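Local coordinates for protein aminoglycoside N(3)-acetyltransferase III (Serratia marcescens, PDB 7LAO) that transfers an acetyl group from acetyl-CoA to the 3-amino group of 2-deoxystreptamine aminoglycosides such as gentamicin, giving resistance to them, at residues G94-P97 with G98-L101. Numbering follows the deposited sequence.
Sequences GTYP and GFGL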
loop_
_atom_site.group_PDB
_atom_site.type_symbol
_atom_site.label_atom_id
_atom_site.label_comp_id
_atom_site.label_asym_id
_atom_site.label_seq_id
_atom_site.Cartn_x
_atom_site.Cartn_y
_atom_site.Cartn_z
ATOM N N GLY A 94 -11.749 3.379 10.428
ATOM C CA GLY A 94 -11.088 4.334 9.573
ATOM C C GLY A 94 -9.767 3.829 9.034
ATOM O O GLY A 94 -9.181 2.856 9.500
ATOM N N THR A 95 -9.302 4.506 8.001
ATOM C CA THR A 95 -8.025 4.203 7.356
ATOM C C THR A 95 -6.946 5.055 7.988
ATOM O O THR A 95 -7.229 6.088 8.594
ATOM C CB THR A 95 -8.115 4.493 5.865
ATOM O OG1 THR A 95 -8.535 5.852 5.700
ATOM C CG2 THR A 95 -9.165 3.615 5.277
ATOM N N TYR A 96 -5.721 4.611 7.879
ATOM C CA TYR A 96 -4.623 5.432 8.359
ATOM C C TYR A 96 -4.476 6.685 7.493
ATOM O O TYR A 96 -4.165 6.566 6.300
ATOM C CB TYR A 96 -3.335 4.636 8.342
ATOM C CG TYR A 96 -2.122 5.428 8.797
ATOM C CD1 TYR A 96 -2.067 5.983 10.063
ATOM C CD2 TYR A 96 -1.034 5.611 7.954
ATOM C CE1 TYR A 96 -0.957 6.689 10.483
ATOM C CE2 TYR A 96 0.076 6.327 8.364
ATOM C CZ TYR A 96 0.111 6.856 9.626
ATOM O OH TYR A 96 1.216 7.555 10.044
ATOM N N PRO A 97 -4.658 7.891 8.044
ATOM C CA PRO A 97 -4.613 9.103 7.202
ATOM C C PRO A 97 -3.296 9.307 6.462
ATOM O O PRO A 97 -3.293 9.960 5.408
ATOM C CB PRO A 97 -4.862 10.240 8.206
ATOM C CG PRO A 97 -5.501 9.575 9.393
ATOM C CD PRO A 97 -4.914 8.207 9.460
ATOM N N GLY A 98 -2.183 8.765 6.967
ATOM C CA GLY A 98 -0.900 8.989 6.328
ATOM C C GLY A 98 -0.764 8.361 4.957
ATOM O O GLY A 98 0.141 8.737 4.209
ATOM N N PHE A 99 -1.629 7.408 4.610
ATOM C CA PHE A 99 -1.592 6.751 3.312
ATOM C C PHE A 99 -2.576 7.358 2.315
ATOM O O PHE A 99 -2.658 6.871 1.174
ATOM C CB PHE A 99 -1.858 5.237 3.462
ATOM C CG PHE A 99 -0.830 4.526 4.301
ATOM C CD1 PHE A 99 0.440 5.080 4.480
ATOM C CD2 PHE A 99 -1.123 3.310 4.906
ATOM C CE1 PHE A 99 1.409 4.434 5.241
ATOM C CE2 PHE A 99 -0.174 2.644 5.681
ATOM C CZ PHE A 99 1.092 3.198 5.859
ATOM N N GLY A 100 -3.292 8.409 2.697
ATOM C CA GLY A 100 -4.104 9.212 1.791
ATOM C C GLY A 100 -5.610 9.091 1.972
ATOM O O GLY A 100 -6.147 8.016 2.268
ATOM N N LEU A 101 -6.311 10.203 1.733
ATOM C CA LEU A 101 -7.758 10.224 1.866
ATOM C C LEU A 101 -8.446 9.331 0.839
ATOM O O LEU A 101 -9.606 8.956 1.030
ATOM C CB LEU A 101 -8.248 11.665 1.733
ATOM C CG LEU A 101 -9.752 11.938 1.799
ATOM C CD1 LEU A 101 -10.340 11.278 3.050
ATOM C CD2 LEU A 101 -10.078 13.455 1.732
HETATM O O HOH W 1 -8.304 7.427 3.634
HETATM O O HOH W 2 -5.468 5.461 3.896
#
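Y96 meets F99 edge to face at a tight 3-10 turn. From Y96 CB, with chi1 at 179°, CG is anti to the backbone N and beside the carbonyl carbon, which lays one face of the ring over G98 N. CG passes 3.8 Å from G98 N, with CD1 a little farther from it. Next comes CD2, which does most of the work: it stands 3.6 Å above the centre of the F99 ring, whose plane is turned 75° from that of Y96. CE2 continues along the same edge and also touches G98 CA at 3.5 Å, and CZ is still 4.0 Å from G98 N. The side chain also lies about 4 Å from a bound HEPES molecule, probably from the crystallisation liquor.

In the backbone of the turn, Y96 O accepts a hydrogen bond from F99 N (3.2 Å), and P97 O one from G100 N. One water links Y96 O to G100 O; a second bridges G100 O and T95 OG1.

F99 also stacks on Y60, at the end of strand 56-60 of the mixed sheet, while Y96 pairs through its backbone with A61. The turn therefore lies packed against residues 60-61 and leads into helix 102-108.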